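Local coordinates for protein alginate lyase A1-II' (Sphingomonas sp., PDB 2Z42) that probably cleaves the polysaccharide alginate by a lyase (beta-elimination) reaction, using the alginate lyase domain that makes up most of this chain, at residues F51-T56 / N204-N209; G95-L100 / A216-Y221; P122-A127 / A191-L196; N151-I156 / A173-N178. All blocks are in the same frame, centred on the assembly; numbering follows the deposited sequence.

Contact 1 (F51-T56 / N204-N209); sequences FWAPTT and NYVQDN. With SO4 (sulfate ion), chain C.
F51 and N204 meet where two strands run past each other at 16°, one from each sheet of the beta-sandwich, and the contact is close-packed both here and at T55 and D208. The CB atoms of F51 and N204 lie 3.5 Å apart. Beyond CB the phenyl ring turns off toward F41, while the amide of N204, swung opposite its own backbone nitrogen (chi1 -179°), reaches across to the other sheet. N204 ND2 donates to F51 O over 3.0 Å; the oxygen lies in the amide plane, but the donor stands well above the carbonyl plane. Next to it, A53 CB rests against V206 CG1 at 4.1 Å.

Toward the strand ends the chains enter loops. T55 is buried and packs its methyl CG2 on D208 CB (3.6 Å), while T55 O receives a CA-H...O contact from N209 CA at 3.3 Å. T55 OG1 bonds T210 O, D208 OD2 bonds T210 OG1, and D208 OD1 accepts from S103 N. The loose, solvent side is at N209, which is exposed. On the other side of strand 204-206, Q207 NE2 sits over the centre of the Y205 ring and donates to Y205 O (3.0 Å), which holds the Q207 amide in place over the ring. Y205 OH gives a hydrogen bond to O1 of a sulfate ion, probably from the crystallisation liquor.

N204 ND2 has a second, weak bond to A216 O, so one buried amide ties two neighbouring strands of the facing sheet, beside the apolar packing of A53 on V206.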
loop_
_atom_site.group_PDB
_atom_site.type_symbol
_atom_site.label_atom_id
_atom_site.label_comp_id
_atom_site.label_asym_id
_atom_site.label_seq_id
_atom_site.Cartn_x
_atom_site.Cartn_y
_atom_site.Cartn_z
ATOM N N PHE A 51 -11.473 4.329 0.341
ATOM C CA PHE A 51 -10.561 5.220 -0.357
ATOM C C PHE A 51 -11.082 5.426 -1.769
ATOM O O PHE A 51 -11.227 4.442 -2.514
ATOM C CB PHE A 51 -9.201 4.531 -0.497
ATOM C CG PHE A 51 -8.549 4.159 0.805
ATOM C CD1 PHE A 51 -7.612 5.005 1.393
ATOM C CD2 PHE A 51 -8.824 2.932 1.424
ATOM C CE1 PHE A 51 -6.975 4.654 2.594
ATOM C CE2 PHE A 51 -8.196 2.583 2.625
ATOM C CZ PHE A 51 -7.271 3.455 3.220
ATOM N N TRP A 52 -11.305 6.683 -2.145
ATOM C CA TRP A 52 -11.786 7.037 -3.496
ATOM C C TRP A 52 -10.756 7.937 -4.151
ATOM O O TRP A 52 -10.256 8.875 -3.527
ATOM C CB TRP A 52 -13.151 7.739 -3.444
ATOM C CG TRP A 52 -13.616 8.225 -4.801
ATOM C CD1 TRP A 52 -14.209 7.476 -5.780
ATOM C CD2 TRP A 52 -13.490 9.552 -5.329
ATOM N NE1 TRP A 52 -14.473 8.257 -6.878
ATOM C CE2 TRP A 52 -14.046 9.535 -6.634
ATOM C CE3 TRP A 52 -12.999 10.762 -4.815
ATOM C CZ2 TRP A 52 -14.096 10.681 -7.446
ATOM C CZ3 TRP A 52 -13.058 11.908 -5.618
ATOM C CH2 TRP A 52 -13.603 11.851 -6.921
ATOM N N ALA A 53 -10.432 7.651 -5.405
ATOM C CA ALA A 53 -9.476 8.494 -6.130
ATOM C C ALA A 53 -9.859 8.597 -7.588
ATOM O O ALA A 53 -10.073 7.591 -8.221
ATOM C CB ALA A 53 -8.067 7.944 -6.007
ATOM N N PRO A 54 -9.929 9.827 -8.116
ATOM C CA PRO A 54 -10.215 10.020 -9.535
ATOM C C PRO A 54 -8.967 9.925 -10.404
ATOM O O PRO A 54 -7.879 10.318 -9.966
ATOM C CB PRO A 54 -10.752 11.437 -9.572
ATOM C CG PRO A 54 -10.006 12.143 -8.490
ATOM C CD PRO A 54 -9.786 11.115 -7.403
ATOM N N THR A 55 -9.117 9.413 -11.628
ATOM C CA THR A 55 -7.968 9.302 -12.545
ATOM C C THR A 55 -7.419 10.675 -12.939
ATOM O O THR A 55 -6.301 10.779 -13.418
ATOM C CB THR A 55 -8.333 8.515 -13.817
ATOM O OG1 THR A 55 -9.362 9.212 -14.529
ATOM C CG2 THR A 55 -8.866 7.142 -13.416
ATOM N N THR A 56 -8.239 11.715 -12.748
ATOM C CA THR A 56 -7.873 13.101 -13.041
ATOM C C THR A 56 -7.164 13.787 -11.854
ATOM O O THR A 56 -6.816 14.983 -11.912
ATOM C CB THR A 56 -9.132 13.918 -13.387
ATOM O OG1 THR A 56 -10.147 13.643 -12.417
ATOM C CG2 THR A 56 -9.657 13.566 -14.782
ATOM N N ASN A 204 -5.569 3.020 -2.126
ATOM C CA ASN A 204 -6.095 3.024 -3.479
ATOM C C ASN A 204 -5.168 3.864 -4.335
ATOM O O ASN A 204 -5.280 5.095 -4.367
ATOM C CB ASN A 204 -7.507 3.626 -3.461
ATOM C CG ASN A 204 -8.151 3.638 -4.832
ATOM O OD1 ASN A 204 -7.526 3.253 -5.827
ATOM N ND2 ASN A 204 -9.417 4.068 -4.892
ATOM N N TYR A 205 -4.241 3.187 -5.006
ATOM C CA TYR A 205 -3.301 3.868 -5.889
ATOM C C TYR A 205 -3.761 3.513 -7.309
ATOM O O TYR A 205 -3.568 2.384 -7.802
ATOM C CB TYR A 205 -1.892 3.380 -5.554
ATOM C CG TYR A 205 -0.759 3.867 -6.417
ATOM C CD1 TYR A 205 -0.757 5.148 -6.982
ATOM C CD2 TYR A 205 0.353 3.043 -6.629
ATOM C CE1 TYR A 205 0.314 5.580 -7.763
ATOM C CE2 TYR A 205 1.422 3.471 -7.392
ATOM C CZ TYR A 205 1.392 4.730 -7.966
ATOM O OH TYR A 205 2.460 5.152 -8.718
ATOM N N VAL A 206 -4.449 4.465 -7.923
ATOM C CA VAL A 206 -5.250 4.169 -9.110
ATOM C C VAL A 206 -4.383 4.135 -10.377
ATOM O O VAL A 206 -3.806 5.147 -10.745
ATOM C CB VAL A 206 -6.485 5.114 -9.228
ATOM C CG1 VAL A 206 -6.087 6.573 -9.346
ATOM C CG2 VAL A 206 -7.328 4.728 -10.407
ATOM N N GLN A 207 -4.277 2.967 -11.039
ATOM C CA GLN A 207 -3.343 2.835 -12.173
ATOM C C GLN A 207 -3.968 3.306 -13.479
ATOM O O GLN A 207 -4.052 2.541 -14.459
ATOM C CB GLN A 207 -2.833 1.399 -12.310
ATOM C CG GLN A 207 -2.247 0.853 -11.027
ATOM C CD GLN A 207 -1.005 1.610 -10.569
ATOM O OE1 GLN A 207 0.072 1.479 -11.160
ATOM N NE2 GLN A 207 -1.147 2.410 -9.502
ATOM N N ASP A 208 -4.412 4.563 -13.466
ATOM C CA ASP A 208 -5.043 5.205 -14.610
ATOM C C ASP A 208 -4.938 6.708 -14.335
ATOM O O ASP A 208 -5.310 7.184 -13.245
ATOM C CB ASP A 208 -6.498 4.726 -14.725
ATOM C CG ASP A 208 -7.183 5.177 -15.993
ATOM O OD1 ASP A 208 -8.096 4.460 -16.452
ATOM O OD2 ASP A 208 -6.852 6.255 -16.503
ATOM N N ASN A 209 -4.363 7.444 -15.286
ATOM C CA ASN A 209 -4.238 8.901 -15.164
ATOM C C ASN A 209 -4.927 9.629 -16.312
ATOM O O ASN A 209 -4.646 10.785 -16.587
ATOM C CB ASN A 209 -2.761 9.336 -15.030
ATOM C CG ASN A 209 -1.877 8.879 -16.203
ATOM O OD1 ASN A 209 -0.648 8.877 -16.087
ATOM N ND2 ASN A 209 -2.487 8.503 -17.321
HETATM S S SO4 C . 5.600 3.800 -9.420
HETATM O O1 SO4 C . 4.474 3.076 -8.834
HETATM O O2 SO4 C . 5.261 5.214 -9.576
HETATM O O3 SO4 C . 6.775 3.691 -8.561
HETATM O O4 SO4 C . 5.918 3.232 -10.726
#

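Contact 2 (G95-L100 / A216-Y221); sequences GKTVQL and AIAKLY
K96 and Y221 are brought together by their first torsions: K96 CG stands between its backbone N and carbonyl carbon (chi1 65°), and the Y221 ring, with CG opposite the carbonyl carbon (chi1 -65°), swings back alongside the 95-100 segment. K96 CE meets the ring at its edge, near its plane, 3.4 Å from Y221 OH, while Y221 CD2 lies 3.8 Å from G95 CA. The segments lie on neighbouring antiparallel strands of one sheet, 88-99 and 215-228, whose backbones bond at the K96-K219 pair, K219 N reaching K96 O over 2.9 Å. V98 and Q99 both face I217 in a classic beta bulge. I217 O therefore accepts two N-H groups, V98 N at 2.9 Å and the longer Q99 N at 3.3 Å, the latter on a lone pair. The bulge leaves V98 CG1 against I217 CG2 (3.8 Å) and against the K219 chain. Replacing Y221 by alanine would probably uncover G95 and the K96 methylenes and leave D46 without its phenol partner. K219 NZ forms salt bridges to D46 and D44, and K96 NZ bonds G159 O, so the two ammonium groups have separate polar partners and their repulsion is likely to be eased.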
loop_
_atom_site.group_PDB
_atom_site.type_symbol
_atom_site.label_atom_id
_atom_site.label_comp_id
_atom_site.label_asym_id
_atom_site.label_seq_id
_atom_site.Cartn_x
_atom_site.Cartn_y
_atom_site.Cartn_z
ATOM N N GLY A 95 -9.988 -6.657 2.956
ATOM C CA GLY A 95 -10.616 -5.594 2.184
ATOM C C GLY A 95 -11.279 -6.104 0.932
ATOM O O GLY A 95 -11.443 -7.312 0.745
ATOM N N LYS A 96 -11.668 -5.169 0.082
ATOM C CA LYS A 96 -12.226 -5.480 -1.236
ATOM C C LYS A 96 -12.100 -4.262 -2.128
ATOM O O LYS A 96 -11.984 -3.131 -1.648
ATOM C CB LYS A 96 -13.696 -5.907 -1.147
ATOM C CG LYS A 96 -14.629 -4.820 -0.654
ATOM C CD LYS A 96 -16.094 -5.230 -0.755
ATOM C CE LYS A 96 -16.359 -6.473 0.056
ATOM N NZ LYS A 96 -17.588 -7.179 -0.439
ATOM N N THR A 97 -12.098 -4.494 -3.432
ATOM C CA THR A 97 -12.085 -3.409 -4.394
ATOM C C THR A 97 -13.483 -3.353 -4.956
ATOM O O THR A 97 -13.988 -4.370 -5.438
ATOM C CB THR A 97 -11.036 -3.652 -5.493
ATOM O OG1 THR A 97 -9.732 -3.480 -4.920
ATOM C CG2 THR A 97 -11.216 -2.695 -6.665
ATOM N N VAL A 98 -14.112 -2.180 -4.879
ATOM C CA VAL A 98 -15.513 -2.046 -5.290
ATOM C C VAL A 98 -15.713 -1.421 -6.680
ATOM O O VAL A 98 -16.679 -1.752 -7.388
ATOM C CB VAL A 98 -16.453 -1.439 -4.156
ATOM C CG1 VAL A 98 -15.762 -1.252 -2.788
ATOM C CG2 VAL A 98 -17.291 -0.243 -4.635
ATOM N N GLN A 99 -14.801 -0.540 -7.080
ATOM C CA GLN A 99 -14.893 0.122 -8.370
ATOM C C GLN A 99 -13.507 0.342 -8.970
ATOM O O GLN A 99 -12.560 0.711 -8.265
ATOM C CB GLN A 99 -15.636 1.454 -8.225
ATOM C CG GLN A 99 -15.787 2.256 -9.502
ATOM C CD GLN A 99 -16.591 3.511 -9.289
ATOM O OE1 GLN A 99 -17.773 3.460 -8.933
ATOM N NE2 GLN A 99 -15.959 4.653 -9.495
ATOM N N LEU A 100 -13.408 0.092 -10.277
ATOM C CA LEU A 100 -12.167 0.222 -11.011
ATOM C C LEU A 100 -12.187 1.413 -11.972
ATOM O O LEU A 100 -13.267 1.829 -12.425
ATOM C CB LEU A 100 -11.898 -1.078 -11.799
ATOM C CG LEU A 100 -11.557 -2.279 -10.928
ATOM C CD1 LEU A 100 -11.706 -3.580 -11.746
ATOM C CD2 LEU A 100 -10.147 -2.147 -10.374
ATOM N N ALA A 216 -11.704 5.099 -8.853
ATOM C CA ALA A 216 -11.709 3.792 -8.199
ATOM C C ALA A 216 -12.096 3.892 -6.730
ATOM O O ALA A 216 -11.914 4.938 -6.101
ATOM C CB ALA A 216 -10.337 3.137 -8.318
ATOM N N ILE A 217 -12.609 2.789 -6.196
ATOM C CA ILE A 217 -12.944 2.695 -4.769
ATOM C C ILE A 217 -12.354 1.395 -4.242
ATOM O O ILE A 217 -12.612 0.329 -4.794
ATOM C CB ILE A 217 -14.477 2.703 -4.533
ATOM C CG1 ILE A 217 -15.097 4.010 -5.026
ATOM C CG2 ILE A 217 -14.805 2.415 -3.046
ATOM C CD1 ILE A 217 -16.635 4.013 -4.998
ATOM N N ALA A 218 -11.563 1.496 -3.180
ATOM C CA ALA A 218 -11.098 0.337 -2.435
ATOM C C ALA A 218 -11.472 0.512 -0.965
ATOM O O ALA A 218 -11.566 1.634 -0.468
ATOM C CB ALA A 218 -9.591 0.147 -2.603
ATOM N N LYS A 219 -11.681 -0.611 -0.294
ATOM C CA LYS A 219 -12.087 -0.649 1.113
ATOM C C LYS A 219 -11.172 -1.569 1.911
ATOM O O LYS A 219 -10.714 -2.613 1.393
ATOM C CB LYS A 219 -13.510 -1.205 1.220
ATOM C CG LYS A 219 -14.604 -0.259 0.800
ATOM C CD LYS A 219 -15.952 -0.899 1.076
ATOM C CE LYS A 219 -17.068 0.081 0.946
ATOM N NZ LYS A 219 -18.361 -0.582 1.330
ATOM N N LEU A 220 -10.965 -1.197 3.178
ATOM C CA LEU A 220 -10.320 -2.032 4.180
ATOM C C LEU A 220 -11.215 -2.248 5.405
ATOM O O LEU A 220 -11.827 -1.296 5.917
ATOM C CB LEU A 220 -8.997 -1.419 4.642
ATOM C CG LEU A 220 -7.937 -1.303 3.539
ATOM C CD1 LEU A 220 -6.745 -0.522 4.083
ATOM C CD2 LEU A 220 -7.515 -2.680 3.072
ATOM N N TYR A 221 -11.251 -3.492 5.867
ATOM C CA TYR A 221 -12.033 -3.885 7.050
ATOM C C TYR A 221 -11.141 -4.080 8.271
ATOM O O TYR A 221 -11.628 -4.091 9.408
ATOM C CB TYR A 221 -12.819 -5.173 6.752
ATOM C CG TYR A 221 -13.856 -4.971 5.698
ATOM C CD1 TYR A 221 -15.005 -4.209 5.954
ATOM C CD2 TYR A 221 -13.685 -5.498 4.413
ATOM C CE1 TYR A 221 -15.968 -3.998 4.951
ATOM C CE2 TYR A 221 -14.630 -5.277 3.412
ATOM C CZ TYR A 221 -15.767 -4.543 3.687
ATOM O OH TYR A 221 -16.711 -4.327 2.699
#

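Contact 3 (P122-A127 / A191-L196); sequences PPLVKA and AGWKNL
L124 and W193 form a CH-pi contact in which a methyl group is laid over the indole. L124 CD2 stands 3.7 Å from the centroid of the six-membered ring and only 10° off its normal. L124 lies in a classic beta bulge, facing I111 together with V125, and its CG points opposite the backbone nitrogen; this chi1 of -155° carries the branched end toward W193, which sits on a short 3-10 turn.

Other apolar contacts extend the patch on the proline side. P122 CG approaches W193 CH2 at 4.0 Å. The same proline ring uses CD against L196 CD1 (4.1 Å), the two side chains crossing at about a right angle, so P122 is shared by W193 and L196.

Polar groups appear at the margins. P123 O lies at the edge of the indole, near its plane and 3.9 Å from W193 CH2; it is buried and has no hydrogen-bond partner in the model. The indole nitrogen is better provided for: W193 NE1 donates to Q140 O, which probably limits rotation of the ring, and F186 meets the indole edge-to-face. Inside the turn, K194 N bonds back to A191 O over 3.0 Å.

The contact thus fastens the loop between helix 186-189 and strand 197-202 to the corner of strand 120-130 by apolar and CH-pi attraction, without a hydrogen bond between the two segments; the polar indole N-H is satisfied by Q140 O instead.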
loop_
_atom_site.group_PDB
_atom_site.type_symbol
_atom_site.label_atom_id
_atom_site.label_comp_id
_atom_site.label_asym_id
_atom_site.label_seq_id
_atom_site.Cartn_x
_atom_site.Cartn_y
_atom_site.Cartn_z
ATOM N N PRO A 122 12.970 2.703 -5.327
ATOM C CA PRO A 122 11.899 2.016 -6.033
ATOM C C PRO A 122 10.866 1.378 -5.101
ATOM O O PRO A 122 11.156 1.128 -3.936
ATOM C CB PRO A 122 12.635 0.927 -6.827
ATOM C CG PRO A 122 13.931 0.767 -6.141
ATOM C CD PRO A 122 14.283 2.064 -5.541
ATOM N N PRO A 123 9.676 1.091 -5.630
ATOM C CA PRO A 123 8.761 0.231 -4.889
ATOM C C PRO A 123 9.362 -1.165 -4.814
ATOM O O PRO A 123 10.049 -1.587 -5.748
ATOM C CB PRO A 123 7.485 0.197 -5.748
ATOM C CG PRO A 123 7.716 1.176 -6.877
ATOM C CD PRO A 123 9.168 1.492 -6.958
ATOM N N LEU A 124 9.118 -1.860 -3.716
ATOM C CA LEU A 124 9.559 -3.240 -3.584
ATOM C C LEU A 124 8.418 -4.213 -3.904
ATOM O O LEU A 124 8.582 -5.098 -4.735
ATOM C CB LEU A 124 10.057 -3.483 -2.172
ATOM C CG LEU A 124 11.074 -4.571 -1.831
ATOM C CD1 LEU A 124 10.645 -5.327 -0.602
ATOM C CD2 LEU A 124 11.585 -5.489 -2.962
ATOM N N VAL A 125 7.284 -4.075 -3.211
ATOM C CA VAL A 125 6.115 -4.911 -3.467
ATOM C C VAL A 125 4.948 -4.014 -3.878
ATOM O O VAL A 125 4.686 -2.996 -3.228
ATOM C CB VAL A 125 5.714 -5.748 -2.228
ATOM C CG1 VAL A 125 4.476 -6.592 -2.521
ATOM C CG2 VAL A 125 6.879 -6.655 -1.783
ATOM N N LYS A 126 4.292 -4.364 -4.978
ATOM C CA LYS A 126 3.034 -3.703 -5.371
ATOM C C LYS A 126 1.964 -4.764 -5.543
ATOM O O LYS A 126 2.138 -5.696 -6.339
ATOM C CB LYS A 126 3.206 -2.928 -6.675
ATOM C CG LYS A 126 4.320 -1.926 -6.638
ATOM C CD LYS A 126 4.412 -1.117 -7.927
ATOM C CE LYS A 126 4.520 -2.016 -9.115
ATOM N NZ LYS A 126 5.778 -2.801 -9.120
ATOM N N ALA A 127 0.856 -4.602 -4.815
ATOM C CA ALA A 127 -0.265 -5.529 -4.881
ATOM C C ALA A 127 -1.224 -4.984 -5.922
ATOM O O ALA A 127 -2.020 -4.079 -5.627
ATOM C CB ALA A 127 -0.946 -5.647 -3.502
ATOM N N ALA A 191 21.902 -7.711 -3.541
ATOM C CA ALA A 191 22.394 -7.221 -2.247
ATOM C C ALA A 191 22.156 -5.722 -2.033
ATOM O O ALA A 191 22.200 -5.234 -0.894
ATOM C CB ALA A 191 23.888 -7.555 -2.069
ATOM N N GLY A 192 21.899 -4.998 -3.116
ATOM C CA GLY A 192 21.637 -3.561 -3.031
ATOM C C GLY A 192 20.401 -3.222 -2.218
ATOM O O GLY A 192 20.306 -2.120 -1.684
ATOM N N TRP A 193 19.474 -4.181 -2.086
ATOM C CA TRP A 193 18.275 -3.985 -1.270
ATOM C C TRP A 193 18.618 -3.820 0.218
ATOM O O TRP A 193 17.814 -3.305 0.993
ATOM C CB TRP A 193 17.280 -5.139 -1.457
ATOM C CG TRP A 193 16.576 -5.180 -2.789
ATOM C CD1 TRP A 193 16.738 -6.111 -3.774
ATOM C CD2 TRP A 193 15.568 -4.272 -3.259
ATOM N NE1 TRP A 193 15.895 -5.848 -4.828
ATOM C CE2 TRP A 193 15.173 -4.715 -4.542
ATOM C CE3 TRP A 193 14.962 -3.125 -2.715
ATOM C CZ2 TRP A 193 14.198 -4.046 -5.306
ATOM C CZ3 TRP A 193 14.008 -2.454 -3.471
ATOM C CH2 TRP A 193 13.626 -2.926 -4.752
ATOM N N LYS A 194 19.813 -4.256 0.626
ATOM C CA LYS A 194 20.253 -4.046 2.000
ATOM C C LYS A 194 20.507 -2.579 2.296
ATOM O O LYS A 194 20.494 -2.184 3.458
ATOM C CB LYS A 194 21.538 -4.812 2.281
ATOM C CG LYS A 194 21.347 -6.300 2.406
ATOM C CD LYS A 194 22.630 -6.909 2.939
ATOM C CE LYS A 194 22.643 -8.401 2.774
ATOM N NZ LYS A 194 23.834 -8.945 3.490
ATOM N N ASN A 195 20.751 -1.791 1.250
ATOM C CA ASN A 195 21.099 -0.371 1.391
ATOM C C ASN A 195 19.899 0.556 1.245
ATOM O O ASN A 195 20.042 1.757 0.998
ATOM C CB ASN A 195 22.203 0.014 0.399
ATOM C CG ASN A 195 23.466 -0.808 0.585
ATOM O OD1 ASN A 195 23.743 -1.326 1.676
ATOM N ND2 ASN A 195 24.237 -0.929 -0.474
ATOM N N LEU A 196 18.707 -0.008 1.393
ATOM C CA LEU A 196 17.482 0.784 1.336
ATOM C C LEU A 196 16.685 0.529 2.589
ATOM O O LEU A 196 16.892 -0.486 3.259
ATOM C CB LEU A 196 16.639 0.427 0.107
ATOM C CG LEU A 196 17.170 0.831 -1.276
ATOM C CD1 LEU A 196 16.237 0.342 -2.380
ATOM C CD2 LEU A 196 17.388 2.334 -1.388
#

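Contact 4 (N151-I156 / A173-N178); sequences NYFTGI and AYVTMN
The stretches from N151 to I156 and from V175 to N178 run in nearly the same direction, 23° apart, one on each sheet of the sandwich, and come closest at F153 and M177, whose CA atoms are 6.7 Å apart. They meet mainly through side chains. M177 CB sits over one face of the F153 ring, 3.8 Å from its centroid and displaced toward the rim near CG, in a CH-pi contact. M177 CG is set opposite the backbone nitrogen (chi1 -173°), and the chain then bends away from the ring; its approach to I156 is modelled too short to be trusted and remains doubtful.

The far end of the ring serves V175. F153 CZ lies 3.6 Å from V175 O and 4.3 Å from V175 CG2. That methyl also touches N151 CB at 4.2 Å, the side chains of N151 and V175 crossing at about a right angle. The amide of N151 is used within its own sheet, ND2 donating to M136 O. At the other end, N178 ND2 comes to 3.9 Å from I156 CG1, while N178 OD1 accepts from N163 N at the exposed margin.

An alanine in place of F153 would probably open a gap between the sheets and leave M177 CB and the V175 methyl without their aromatic neighbour. With the amides of N151 and N178 engaged by backbone atoms, what joins the two sheets here is essentially hydrophobic, centred on one ring and the methionine stem above it.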
loop_
_atom_site.group_PDB
_atom_site.type_symbol
_atom_site.label_atom_id
_atom_site.label_comp_id
_atom_site.label_asym_id
_atom_site.label_seq_id
_atom_site.Cartn_x
_atom_site.Cartn_y
_atom_site.Cartn_z
ATOM N N ASN A 151 3.596 -12.532 -9.100
ATOM C CA ASN A 151 3.039 -13.545 -8.214
ATOM C C ASN A 151 1.535 -13.459 -8.316
ATOM O O ASN A 151 0.913 -12.580 -7.716
ATOM C CB ASN A 151 3.517 -13.350 -6.772
ATOM C CG ASN A 151 5.014 -13.525 -6.629
ATOM O OD1 ASN A 151 5.516 -14.659 -6.543
ATOM N ND2 ASN A 151 5.742 -12.405 -6.578
ATOM N N TYR A 152 0.958 -14.366 -9.104
ATOM C CA TYR A 152 -0.439 -14.288 -9.476
ATOM C C TYR A 152 -1.321 -15.038 -8.512
ATOM O O TYR A 152 -1.046 -16.197 -8.139
ATOM C CB TYR A 152 -0.648 -14.804 -10.912
ATOM C CG TYR A 152 0.147 -14.044 -11.951
ATOM C CD1 TYR A 152 1.275 -14.623 -12.549
ATOM C CD2 TYR A 152 -0.215 -12.753 -12.331
ATOM C CE1 TYR A 152 2.008 -13.935 -13.511
ATOM C CE2 TYR A 152 0.519 -12.049 -13.295
ATOM C CZ TYR A 152 1.630 -12.655 -13.878
ATOM O OH TYR A 152 2.370 -11.978 -14.823
ATOM N N PHE A 153 -2.370 -14.339 -8.092
ATOM C CA PHE A 153 -3.419 -14.897 -7.258
ATOM C C PHE A 153 -4.730 -14.752 -8.006
ATOM O O PHE A 153 -5.318 -13.676 -8.052
ATOM C CB PHE A 153 -3.433 -14.182 -5.912
ATOM C CG PHE A 153 -2.142 -14.328 -5.158
ATOM C CD1 PHE A 153 -1.167 -13.324 -5.200
ATOM C CD2 PHE A 153 -1.884 -15.474 -4.430
ATOM C CE1 PHE A 153 0.013 -13.463 -4.515
ATOM C CE2 PHE A 153 -0.707 -15.618 -3.737
ATOM C CZ PHE A 153 0.252 -14.609 -3.777
ATOM N N THR A 154 -5.134 -15.852 -8.643
ATOM C CA THR A 154 -6.302 -15.911 -9.520
ATOM C C THR A 154 -7.568 -16.205 -8.704
ATOM O O THR A 154 -7.499 -16.818 -7.646
ATOM C CB THR A 154 -6.098 -17.025 -10.594
ATOM O OG1 THR A 154 -4.940 -16.716 -11.388
ATOM C CG2 THR A 154 -7.305 -17.146 -11.510
ATOM N N GLY A 155 -8.719 -15.764 -9.200
ATOM C CA GLY A 155 -10.002 -16.084 -8.572
ATOM C C GLY A 155 -10.495 -14.994 -7.631
ATOM O O GLY A 155 -11.408 -15.206 -6.831
ATOM N N ILE A 156 -9.880 -13.821 -7.706
ATOM C CA ILE A 156 -10.306 -12.735 -6.836
ATOM C C ILE A 156 -11.029 -11.708 -7.693
ATOM O O ILE A 156 -10.399 -10.997 -8.461
ATOM C CB ILE A 156 -9.116 -12.119 -6.079
ATOM C CG1 ILE A 156 -8.337 -13.214 -5.341
ATOM C CG2 ILE A 156 -9.605 -11.025 -5.127
ATOM C CD1 ILE A 156 -7.034 -12.757 -4.765
ATOM N N ALA A 173 10.698 -11.531 0.868
ATOM C CA ALA A 173 9.311 -11.074 0.813
ATOM C C ALA A 173 8.380 -12.288 0.763
ATOM O O ALA A 173 8.543 -13.155 -0.095
ATOM C CB ALA A 173 9.097 -10.184 -0.410
ATOM N N TYR A 174 7.441 -12.361 1.700
ATOM C CA TYR A 174 6.370 -13.361 1.666
ATOM C C TYR A 174 5.087 -12.634 1.351
ATOM O O TYR A 174 4.693 -11.707 2.073
ATOM C CB TYR A 174 6.234 -14.087 3.005
ATOM C CG TYR A 174 7.440 -14.922 3.358
ATOM C CD1 TYR A 174 8.437 -14.415 4.177
ATOM C CD2 TYR A 174 7.594 -16.206 2.844
ATOM C CE1 TYR A 174 9.561 -15.160 4.501
ATOM C CE2 TYR A 174 8.719 -16.971 3.160
ATOM C CZ TYR A 174 9.699 -16.435 3.993
ATOM O OH TYR A 174 10.827 -17.170 4.309
ATOM N N VAL A 175 4.467 -13.015 0.245
ATOM C CA VAL A 175 3.267 -12.344 -0.205
ATOM C C VAL A 175 2.104 -13.328 -0.154
ATOM O O VAL A 175 2.177 -14.407 -0.728
ATOM C CB VAL A 175 3.462 -11.644 -1.577
ATOM C CG1 VAL A 175 4.486 -10.525 -1.440
ATOM C CG2 VAL A 175 3.898 -12.622 -2.683
ATOM N N THR A 176 1.036 -12.966 0.557
ATOM C CA THR A 176 -0.042 -13.927 0.810
ATOM C C THR A 176 -1.392 -13.330 0.460
ATOM O O THR A 176 -1.714 -12.231 0.911
ATOM C CB THR A 176 -0.081 -14.409 2.280
ATOM O OG1 THR A 176 1.155 -15.042 2.640
ATOM C CG2 THR A 176 -1.219 -15.394 2.505
ATOM N N MET A 177 -2.160 -14.041 -0.366
ATOM C CA MET A 177 -3.538 -13.666 -0.648
ATOM C C MET A 177 -4.423 -14.856 -0.358
ATOM O O MET A 177 -4.259 -15.915 -0.973
ATOM C CB MET A 177 -3.722 -13.275 -2.110
ATOM C CG MET A 177 -5.094 -12.719 -2.442
ATOM S SD MET A 177 -5.391 -11.002 -1.965
ATOM C CE MET A 177 -3.738 -10.422 -1.714
ATOM N N ASN A 178 -5.353 -14.680 0.566
ATOM C CA ASN A 178 -6.316 -15.734 0.880
ATOM C C ASN A 178 -5.628 -17.072 1.147
ATOM O O ASN A 178 -5.975 -18.105 0.562
ATOM C CB ASN A 178 -7.341 -15.838 -0.241
ATOM C CG ASN A 178 -8.171 -14.569 -0.389
ATOM O OD1 ASN A 178 -8.347 -13.811 0.566
ATOM N ND2 ASN A 178 -8.694 -14.344 -1.581
#

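In the fold
The four contacts spread over one beta-sandwich domain of the jelly-roll type. Contacts 1 and 4 bridge its two sheets, their centres about 22 Å apart, contact 2 pairs neighbouring strands within the seven-stranded sheet, and contact 3 ties a loop to the other sheet. Contacts 1 and 2 adjoin, centres about 11 Å apart, because strands 49-54 and 215-228 are neighbours; their segments alternate along the chain. Contact 4 is nested within contact 3, itself inside the loops closed by contacts 1 and 2; contacts 3 and 4 touch through V125 and V175. The centres of contacts 2 and 3 lie about 26 Å apart, across the chain's centre. Contacts 1 and 2 thus join early strands to late ones, consistent with a single compact domain.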